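Local coordinates for uncharacterized protein AF_0941 (Archaeoglobus fulgidus, PDB 1YOZ) that is of unknown function but forms an all-helical two-subunit assembly and represents the AF0941-like family, at residues Glu25-Leu30 and Phe91-Lys96; Asn34-Phe39 and Asn103-Tyr108; Met3-Ser8 and Phe64-Thr69. All coordinates share one frame; numbering follows the deposited sequence.

In the fold
The chain is an all-helical bundle without strands. Its segments 3-8, 25-30, 34-39, 64-69, 91-96 and 103-108 follow in that order, so each interaction crosses the other two along the sequence. Helix 26-29 of interaction 1 is followed by helix 32-51 of interaction 2, and that one by helix 57-73 of interaction 3. Interactions 2 and 3 have centres about 13 Å apart and meet where Phe-39 CE1 packs on Asn-7 OD1 and Leu-67. Interaction 1 lies about 17 Å from interaction 2, centre to centre, joined by the probable hydrogen bond from Asn-34 ND2 to Lys-28 O. Interactions 1 and 3, 23 Å apart by centres, sit on opposite sides of the chain's centre. Segment 3-8 also touches the second subunit, so interaction 3 borders the subunit interface.

Interaction 1 of 3, residues Glu25-Leu30 and Phe91-Lys96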
loop_
_atom_site.group_PDB
_atom_site.type_symbol
_atom_site.label_atom_id
_atom_site.label_comp_id
_atom_site.label_asym_id
_atom_site.label_seq_id
_atom_site.Cartn_x
_atom_site.Cartn_y
_atom_site.Cartn_z
ATOM N N GLU B 25 -1.028 22.136 3.406
ATOM C CA GLU B 25 -0.128 21.158 4.047
ATOM C C GLU B 25 0.725 20.355 3.061
ATOM O O GLU B 25 1.680 19.686 3.466
ATOM C CB GLU B 25 -0.914 20.236 4.992
ATOM C CG GLU B 25 -1.416 21.009 6.221
ATOM C CD GLU B 25 -1.894 20.131 7.385
ATOM O OE1 GLU B 25 -1.577 18.918 7.454
ATOM O OE2 GLU B 25 -2.595 20.689 8.257
ATOM N N ALA B 26 0.373 20.436 1.779
ATOM C CA ALA B 26 1.107 19.766 0.731
ATOM C C ALA B 26 2.562 20.262 0.656
ATOM O O ALA B 26 3.501 19.451 0.561
ATOM C CB ALA B 26 0.396 19.922 -0.633
ATOM N N ASP B 27 2.744 21.573 0.717
ATOM C CA ASP B 27 4.067 22.178 0.669
ATOM C C ASP B 27 5.042 21.573 1.717
ATOM O O ASP B 27 6.197 21.240 1.413
ATOM C CB ASP B 27 3.913 23.697 0.850
ATOM C CG ASP B 27 5.142 24.463 0.444
ATOM O OD1 ASP B 27 5.634 24.264 -0.681
ATOM O OD2 ASP B 27 5.622 25.283 1.259
ATOM N N LYS B 28 4.575 21.374 2.938
ATOM C CA LYS B 28 5.437 20.762 3.947
ATOM C C LYS B 28 5.654 19.273 3.693
ATOM O O LYS B 28 6.777 18.748 3.870
ATOM C CB LYS B 28 4.893 20.965 5.364
ATOM C CG LYS B 28 5.510 19.999 6.395
ATOM C CD LYS B 28 5.106 20.356 7.814
ATOM C CE LYS B 28 5.578 19.320 8.823
ATOM N NZ LYS B 28 4.933 19.568 10.169
ATOM N N LEU B 29 4.585 18.597 3.286
ATOM C CA LEU B 29 4.687 17.180 2.998
ATOM C C LEU B 29 5.715 16.880 1.872
ATOM O O LEU B 29 6.421 15.879 1.941
ATOM C CB LEU B 29 3.305 16.570 2.710
ATOM C CG LEU B 29 3.204 15.059 2.451
ATOM C CD1 LEU B 29 3.673 14.203 3.614
ATOM C CD2 LEU B 29 1.782 14.720 2.071
ATOM N N LEU B 30 5.824 17.789 0.894
ATOM C CA LEU B 30 6.595 17.561 -0.327
ATOM C C LEU B 30 7.995 18.146 -0.319
ATOM O O LEU B 30 8.662 18.205 -1.372
ATOM C CB LEU B 30 5.833 18.092 -1.518
ATOM C CG LEU B 30 4.491 17.423 -1.777
ATOM C CD1 LEU B 30 3.736 18.168 -2.897
ATOM C CD2 LEU B 30 4.627 15.975 -2.077
ATOM N N PHE B 91 -2.874 26.075 -5.257
ATOM C CA PHE B 91 -1.711 26.220 -4.365
ATOM C C PHE B 91 -0.546 25.499 -5.042
ATOM O O PHE B 91 -0.027 24.503 -4.518
ATOM C CB PHE B 91 -1.992 25.537 -3.016
ATOM C CG PHE B 91 -1.004 25.893 -1.910
ATOM C CD1 PHE B 91 -1.439 26.564 -0.766
ATOM C CD2 PHE B 91 0.351 25.539 -1.997
ATOM C CE1 PHE B 91 -0.546 26.882 0.264
ATOM C CE2 PHE B 91 1.252 25.858 -0.986
ATOM C CZ PHE B 91 0.807 26.525 0.148
ATOM N N LYS B 92 -0.156 25.979 -6.222
ATOM C CA LYS B 92 0.932 25.353 -6.971
ATOM C C LYS B 92 2.203 25.228 -6.123
ATOM O O LYS B 92 2.579 26.144 -5.406
ATOM C CB LYS B 92 1.181 26.116 -8.275
ATOM C CG LYS B 92 2.247 25.534 -9.201
ATOM C CD LYS B 92 2.324 26.399 -10.459
ATOM C CE LYS B 92 3.198 25.733 -11.510
ATOM N NZ LYS B 92 4.626 25.971 -11.179
ATOM N N ILE B 93 2.856 24.076 -6.217
ATOM C CA ILE B 93 4.028 23.780 -5.397
ATOM C C ILE B 93 5.307 23.883 -6.217
ATOM O O ILE B 93 5.370 23.380 -7.334
ATOM C CB ILE B 93 3.942 22.340 -4.785
ATOM C CG1 ILE B 93 2.575 22.089 -4.149
ATOM C CG2 ILE B 93 5.123 22.076 -3.812
ATOM C CD1 ILE B 93 2.342 22.792 -2.849
ATOM N N GLU B 94 6.320 24.533 -5.656
ATOM C CA GLU B 94 7.572 24.772 -6.384
ATOM C C GLU B 94 8.631 23.938 -5.695
ATOM O O GLU B 94 9.648 24.468 -5.235
ATOM C CB GLU B 94 7.990 26.269 -6.389
ATOM C CG GLU B 94 6.929 27.239 -6.963
ATOM C CD GLU B 94 6.619 26.961 -8.424
ATOM O OE1 GLU B 94 7.546 26.582 -9.170
ATOM O OE2 GLU B 94 5.452 27.119 -8.832
ATOM N N LYS B 95 8.348 22.636 -5.597
ATOM C CA LYS B 95 9.262 21.637 -5.010
ATOM C C LYS B 95 9.347 20.472 -5.997
ATOM O O LYS B 95 8.400 20.224 -6.767
ATOM C CB LYS B 95 8.711 21.097 -3.694
ATOM C CG LYS B 95 8.522 22.115 -2.571
ATOM C CD LYS B 95 8.981 21.488 -1.302
ATOM C CE LYS B 95 8.629 22.263 -0.059
ATOM N NZ LYS B 95 8.566 23.738 -0.231
ATOM N N LYS B 96 10.473 19.765 -5.960
ATOM C CA LYS B 96 10.674 18.513 -6.711
ATOM C C LYS B 96 11.444 17.472 -5.870
ATOM O O LYS B 96 12.005 17.785 -4.820
ATOM C CB LYS B 96 11.371 18.778 -8.050
ATOM C CG LYS B 96 12.425 19.857 -7.964
ATOM C CD LYS B 96 13.136 20.125 -9.304
ATOM C CE LYS B 96 14.146 18.975 -9.641
ATOM N NZ LYS B 96 15.072 18.543 -8.493
HETATM O O HOH W 1 11.364 18.639 -2.388
#
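Asp-27 and Lys-95 run across each other at about a right angle, joining the short helix 26-29 to the irregular connection between helices 75-88 and 99-113 of this all-helical fold. Lys-95 NZ donates to Asp-27 OD1 at 3.0 Å, a salt bridge that meets the carboxylate from above, 48° out of its plane. The lysine chain, bent at chi2 (-138°) and again at chi4, passes over the end of the helix: its CD lies 3.3 Å from Leu-30 O before the ammonium turns to the aspartate. The same side chain also touches Asp-31 just beyond.

Next to the salt bridge, Ile-93 supplies the apolar packing with two separate branches. Its CD1 reaches Ala-26 CB at 4.1 Å and lies against the backbone at Asp-27 N. The CG2 branch, anti to the backbone N, faces Leu-30 CD1 at 4.2 Å. Ala-86 and Leu-82 of helix 75-88 touch Ile-93 and Leu-30 respectively, which carries this packing on into the bundle. At the other end Phe-91 approaches obliquely, CE2 resting 3.9 Å from Asp-27 CB, while the Phe-91 side chain also touches Val-23 and Glu-24.

Leu-30 is the first residue to leave helical geometry, and one water uses its carbonyl: it donates to Leu-30 O at 2.9 Å and to Lys-96 O at 2.7 Å.

Interaction 2 of 3, residues Asn34-Phe39 and Asn103-Tyr108; sequences NIFEMF and NEIALY
Glu-104 O accepts the helical hydrogen bond of Tyr-108 N at 2.9 Å and also has the ring of Phe-36 beside it, with CZ 3.7 Å away. The contact is a parallel helix pair within the helical bundle: the two short segments of helices 32-51 and 99-113 run at 11° to each other, their axes 10.2 Å apart at closest approach. No hydrogen bond crosses between them, so the pairing rests on side-chain packing, with Phe-36 and Ile-105 closest in the backbone.

Phe-36 reaches over to the second helix because its CG stands anti to the backbone N (chi1 -157°). Ile-105 slides past it in the opposite direction and lays CG1 over one face of the ring, 3.8 Å from the centroid, a CH-pi contact displaced toward the rim of the ring on its CG side. The far end of the ring is flanked by two neighbours one turn apart. Glu-104 crosses it at about a right angle, CB lying 3.7 Å from Phe-36 CE1, and Glu-104 OE1 sits in the ring plane at the edge. Tyr-108 receives the edge of Phe-36 toward its own face in an offset edge-to-face pair, the planes at 81° and the centroids 6.0 Å apart. Arg-40 makes a cation-pi contact with the same phenylalanine.

Val-71 and Leu-75 also touch Ile-105. Farther along the branch that lies over the ring, Ile-105 CD1 meets Ile-35 CG2, the two side chains crossing at about a right angle; the other branch, CG2, packs against Phe-39, 3.8 Å from its CB and oblique to its ring.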
loop_
_atom_site.group_PDB
_atom_site.type_symbol
_atom_site.label_atom_id
_atom_site.label_comp_id
_atom_site.label_asym_id
_atom_site.label_seq_id
_atom_site.Cartn_x
_atom_site.Cartn_y
_atom_site.Cartn_z
ATOM N N ASN B 34 11.867 16.526 4.524
ATOM C CA ASN B 34 10.832 16.033 5.479
ATOM C C ASN B 34 10.416 14.590 5.103
ATOM O O ASN B 34 10.094 13.763 5.950
ATOM C CB ASN B 34 9.570 16.928 5.440
ATOM C CG ASN B 34 9.795 18.320 6.053
ATOM O OD1 ASN B 34 10.785 18.550 6.742
ATOM N ND2 ASN B 34 8.866 19.250 5.784
ATOM N N ILE B 35 10.371 14.342 3.801
ATOM C CA ILE B 35 10.017 13.009 3.272
ATOM C C ILE B 35 10.997 11.976 3.817
ATOM O O ILE B 35 10.602 11.025 4.496
ATOM C CB ILE B 35 9.952 13.010 1.716
ATOM C CG1 ILE B 35 8.842 13.949 1.243
ATOM C CG2 ILE B 35 9.688 11.599 1.150
ATOM C CD1 ILE B 35 8.606 13.920 -0.272
ATOM N N PHE B 36 12.291 12.201 3.598
ATOM C CA PHE B 36 13.295 11.272 4.129
ATOM C C PHE B 36 13.118 11.082 5.641
ATOM O O PHE B 36 13.012 9.960 6.126
ATOM C CB PHE B 36 14.690 11.771 3.753
ATOM C CG PHE B 36 15.772 10.699 3.741
ATOM C CD1 PHE B 36 16.840 10.812 2.839
ATOM C CD2 PHE B 36 15.754 9.626 4.632
ATOM C CE1 PHE B 36 17.875 9.854 2.811
ATOM C CE2 PHE B 36 16.775 8.679 4.632
ATOM C CZ PHE B 36 17.844 8.788 3.716
ATOM N N GLU B 37 13.000 12.171 6.413
ATOM C CA GLU B 37 12.803 12.014 7.868
ATOM C C GLU B 37 11.537 11.242 8.258
ATOM O O GLU B 37 11.549 10.455 9.208
ATOM C CB GLU B 37 12.919 13.378 8.602
ATOM C CG GLU B 37 12.772 13.267 10.114
ATOM C CD GLU B 37 12.647 14.658 10.782
ATOM O OE1 GLU B 37 13.347 15.604 10.304
ATOM O OE2 GLU B 37 11.851 14.799 11.764
ATOM N N MET B 38 10.455 11.405 7.482
ATOM C CA MET B 38 9.198 10.688 7.686
ATOM C C MET B 38 9.383 9.184 7.537
ATOM O O MET B 38 8.947 8.441 8.377
ATOM C CB MET B 38 8.151 11.139 6.630
ATOM C CG MET B 38 6.766 11.416 7.165
ATOM S SD MET B 38 5.633 11.976 5.906
ATOM C CE MET B 38 6.421 13.408 5.369
ATOM N N PHE B 39 10.021 8.734 6.443
ATOM C CA PHE B 39 10.332 7.305 6.313
ATOM C C PHE B 39 11.301 6.820 7.383
ATOM O O PHE B 39 11.164 5.692 7.845
ATOM C CB PHE B 39 10.836 6.941 4.899
ATOM C CG PHE B 39 9.753 6.994 3.857
ATOM C CD1 PHE B 39 8.917 5.890 3.651
ATOM C CD2 PHE B 39 9.557 8.131 3.114
ATOM C CE1 PHE B 39 7.910 5.923 2.688
ATOM C CE2 PHE B 39 8.542 8.182 2.126
ATOM C CZ PHE B 39 7.719 7.088 1.939
ATOM N N ASN B 103 16.438 6.971 -4.129
ATOM C CA ASN B 103 17.418 5.893 -3.932
ATOM C C ASN B 103 17.919 5.816 -2.505
ATOM O O ASN B 103 18.038 4.720 -1.973
ATOM C CB ASN B 103 18.599 5.932 -4.944
ATOM C CG ASN B 103 18.121 5.990 -6.385
ATOM O OD1 ASN B 103 16.977 5.675 -6.674
ATOM N ND2 ASN B 103 19.001 6.399 -7.300
ATOM N N GLU B 104 18.247 6.957 -1.890
ATOM C CA GLU B 104 18.821 6.915 -0.537
ATOM C C GLU B 104 17.801 6.471 0.517
ATOM O O GLU B 104 18.181 5.866 1.495
ATOM C CB GLU B 104 19.388 8.262 -0.108
ATOM C CG GLU B 104 20.725 8.630 -0.747
ATOM C CD GLU B 104 20.871 10.137 -0.945
ATOM O OE1 GLU B 104 20.291 10.917 -0.141
ATOM O OE2 GLU B 104 21.577 10.539 -1.911
ATOM N N ILE B 105 16.528 6.825 0.332
ATOM C CA ILE B 105 15.445 6.371 1.270
ATOM C C ILE B 105 15.305 4.840 1.176
ATOM O O ILE B 105 15.316 4.141 2.181
ATOM C CB ILE B 105 14.104 7.074 0.945
ATOM C CG1 ILE B 105 14.172 8.591 1.228
ATOM C CG2 ILE B 105 12.980 6.519 1.776
ATOM C CD1 ILE B 105 13.016 9.391 0.554
ATOM N N ALA B 106 15.223 4.314 -0.055
ATOM C CA ALA B 106 15.096 2.840 -0.271
ATOM C C ALA B 106 16.243 2.138 0.388
ATOM O O ALA B 106 16.081 1.130 1.096
ATOM C CB ALA B 106 15.095 2.504 -1.750
ATOM N N LEU B 107 17.435 2.663 0.110
ATOM C CA LEU B 107 18.657 2.101 0.635
ATOM C C LEU B 107 18.668 2.166 2.165
ATOM O O LEU B 107 19.098 1.223 2.828
ATOM C CB LEU B 107 19.878 2.818 0.008
ATOM C CG LEU B 107 20.346 2.304 -1.375
ATOM C CD1 LEU B 107 21.507 3.195 -1.926
ATOM C CD2 LEU B 107 20.739 0.831 -1.353
ATOM N N TYR B 108 18.217 3.281 2.730
ATOM C CA TYR B 108 18.063 3.388 4.206
ATOM C C TYR B 108 17.121 2.314 4.786
ATOM O O TYR B 108 17.389 1.718 5.837
ATOM C CB TYR B 108 17.568 4.804 4.617
ATOM C CG TYR B 108 17.413 4.985 6.111
ATOM C CD1 TYR B 108 18.409 5.624 6.864
ATOM C CD2 TYR B 108 16.283 4.507 6.782
ATOM C CE1 TYR B 108 18.286 5.768 8.230
ATOM C CE2 TYR B 108 16.137 4.658 8.149
ATOM C CZ TYR B 108 17.140 5.303 8.885
ATOM O OH TYR B 108 17.001 5.439 10.276
#

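Interaction 3 of 3, residues Met3-Ser8 and Phe64-Thr69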
loop_
_atom_site.group_PDB
_atom_site.type_symbol
_atom_site.label_atom_id
_atom_site.label_comp_id
_atom_site.label_asym_id
_atom_site.label_seq_id
_atom_site.Cartn_x
_atom_site.Cartn_y
_atom_site.Cartn_z
ATOM N N MET B 3 -1.060 -7.784 8.452
ATOM C CA MET B 3 -1.985 -6.680 8.623
ATOM C C MET B 3 -1.244 -5.360 8.676
ATOM O O MET B 3 -1.790 -4.338 8.285
ATOM C CB MET B 3 -2.851 -6.879 9.918
ATOM C CG MET B 3 -3.854 -8.072 9.912
ATOM S SD MET B 3 -4.382 -8.644 11.599
ATOM C CE MET B 3 -4.609 -7.060 12.230
ATOM N N LEU B 4 0.021 -5.378 9.118
ATOM C CA LEU B 4 0.692 -4.145 9.441
ATOM C C LEU B 4 1.259 -3.458 8.224
ATOM O O LEU B 4 1.930 -4.081 7.389
ATOM C CB LEU B 4 1.795 -4.389 10.516
ATOM C CG LEU B 4 2.651 -3.213 11.013
ATOM C CD1 LEU B 4 1.940 -2.105 11.841
ATOM C CD2 LEU B 4 3.905 -3.727 11.806
ATOM N N TYR B 5 0.995 -2.168 8.122
ATOM C CA TYR B 5 1.615 -1.351 7.059
ATOM C C TYR B 5 1.531 0.086 7.457
ATOM O O TYR B 5 0.567 0.798 7.107
ATOM C CB TYR B 5 0.959 -1.582 5.676
ATOM C CG TYR B 5 1.524 -0.728 4.534
ATOM C CD1 TYR B 5 0.687 0.025 3.699
ATOM C CD2 TYR B 5 2.888 -0.682 4.282
ATOM C CE1 TYR B 5 1.200 0.737 2.624
ATOM C CE2 TYR B 5 3.413 0.050 3.216
ATOM C CZ TYR B 5 2.581 0.745 2.391
ATOM O OH TYR B 5 3.134 1.509 1.391
ATOM N N ILE B 6 2.537 0.502 8.221
ATOM C CA ILE B 6 2.800 1.888 8.480
ATOM C C ILE B 6 3.455 2.573 7.248
ATOM O O ILE B 6 4.390 2.046 6.661
ATOM C CB ILE B 6 3.709 2.038 9.766
ATOM C CG1 ILE B 6 2.935 1.595 11.027
ATOM C CG2 ILE B 6 4.217 3.438 9.897
ATOM C CD1 ILE B 6 3.797 1.435 12.332
ATOM N N ASN B 7 2.920 3.740 6.853
ATOM C CA ASN B 7 3.484 4.587 5.828
ATOM C C ASN B 7 2.835 5.951 5.983
ATOM O O ASN B 7 1.693 6.171 5.539
ATOM C CB ASN B 7 3.202 4.010 4.407
ATOM C CG ASN B 7 3.871 4.792 3.318
ATOM O OD1 ASN B 7 4.217 5.954 3.500
ATOM N ND2 ASN B 7 3.978 4.189 2.128
ATOM N N SER B 8 3.568 6.833 6.669
ATOM C CA SER B 8 3.116 8.161 7.035
ATOM C C SER B 8 2.960 9.040 5.817
ATOM O O SER B 8 2.006 9.802 5.752
ATOM C CB SER B 8 4.113 8.780 8.019
ATOM O OG SER B 8 4.018 8.062 9.264
ATOM N N PHE B 64 8.150 -3.681 5.971
ATOM C CA PHE B 64 9.373 -3.109 5.403
ATOM C C PHE B 64 9.432 -3.431 3.914
ATOM O O PHE B 64 9.860 -2.602 3.145
ATOM C CB PHE B 64 10.619 -3.708 6.074
ATOM C CG PHE B 64 10.953 -3.081 7.409
ATOM C CD1 PHE B 64 11.074 -1.705 7.529
ATOM C CD2 PHE B 64 11.181 -3.894 8.521
ATOM C CE1 PHE B 64 11.387 -1.131 8.739
ATOM C CE2 PHE B 64 11.493 -3.334 9.774
ATOM C CZ PHE B 64 11.609 -1.946 9.871
ATOM N N TYR B 65 9.000 -4.629 3.513
ATOM C CA TYR B 65 8.934 -4.959 2.063
ATOM C C TYR B 65 7.996 -4.012 1.307
ATOM O O TYR B 65 8.342 -3.438 0.271
ATOM C CB TYR B 65 8.495 -6.387 1.875
ATOM C CG TYR B 65 8.544 -6.789 0.415
ATOM C CD1 TYR B 65 9.771 -7.072 -0.221
ATOM C CD2 TYR B 65 7.374 -6.935 -0.306
ATOM C CE1 TYR B 65 9.797 -7.458 -1.616
ATOM C CE2 TYR B 65 7.390 -7.328 -1.685
ATOM C CZ TYR B 65 8.585 -7.583 -2.312
ATOM O OH TYR B 65 8.533 -7.984 -3.620
ATOM N N LEU B 66 6.813 -3.795 1.845
ATOM C CA LEU B 66 5.882 -2.876 1.200
ATOM C C LEU B 66 6.418 -1.446 1.217
ATOM O O LEU B 66 6.209 -0.676 0.271
ATOM C CB LEU B 66 4.485 -2.939 1.874
ATOM C CG LEU B 66 3.596 -4.204 1.827
ATOM C CD1 LEU B 66 2.201 -3.973 2.397
ATOM C CD2 LEU B 66 3.504 -4.608 0.395
ATOM N N LEU B 67 7.082 -1.065 2.295
ATOM C CA LEU B 67 7.549 0.308 2.433
ATOM C C LEU B 67 8.720 0.551 1.467
ATOM O O LEU B 67 8.790 1.561 0.785
ATOM C CB LEU B 67 7.958 0.570 3.922
ATOM C CG LEU B 67 8.106 2.033 4.316
ATOM C CD1 LEU B 67 6.765 2.731 4.396
ATOM C CD2 LEU B 67 8.894 2.205 5.630
ATOM N N LYS B 68 9.630 -0.406 1.410
ATOM C CA LYS B 68 10.744 -0.366 0.433
ATOM C C LYS B 68 10.232 -0.333 -1.000
ATOM O O LYS B 68 10.541 0.584 -1.785
ATOM C CB LYS B 68 11.679 -1.575 0.685
ATOM C CG LYS B 68 12.776 -1.729 -0.363
ATOM C CD LYS B 68 13.365 -3.165 -0.335
ATOM C CE LYS B 68 14.662 -3.121 0.422
ATOM N NZ LYS B 68 15.192 -4.509 0.699
ATOM N N THR B 69 9.378 -1.293 -1.357
ATOM C CA THR B 69 8.716 -1.237 -2.695
ATOM C C THR B 69 7.860 0.010 -2.960
ATOM O O THR B 69 7.807 0.501 -4.098
ATOM C CB THR B 69 7.999 -2.616 -3.053
ATOM O OG1 THR B 69 7.024 -2.935 -2.079
ATOM C CG2 THR B 69 8.991 -3.706 -2.953
#
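Leu-66 presses on Tyr-5 in the apolar part of this buried contact. Its CD1 sits over one face of the phenol ring, 4.1 Å from the centroid and 23° off the normal, a CH-pi contact. Leu-66 CB comes within 3.4 Å of Tyr-5 CE2. Asn-7 CB lies 3.9 Å above the opposite face, so the ring is held between the helix and its own segment. Leu-67 contributes one methyl: CD1 rests 3.4 Å from Ile-6 O and 3.7 Å from Asn-7 CG.

The polar bonds described here start from Asn-7, in 3-8, the extended lead-in to helix 8-18 of the bundle, laid along helix 57-73. Asn-7 is the N-cap residue, and its OD1 accepts from Leu-10 N. CG, anti to the backbone N (chi1 -175°), brings the amide beside the Tyr-5 ring, where ND2 donates to Tyr-5 OH at 2.9 Å, nearly straight at 167°, the hydroxyl lying in the amide plane. Replacing Tyr-5 by an alanine would probably leave Asn-7 ND2 without this acceptor and open a gap between Leu-66 CD1 and Asn-7 CB.

Contacts with the second subunit form a third group. Tyr-5 meets Tyr-5 of that subunit ring to ring, its carbonyl accepts from Arg-62 NH1 of that subunit, and Leu-66 packs on Leu-10 of that neighbouring chain.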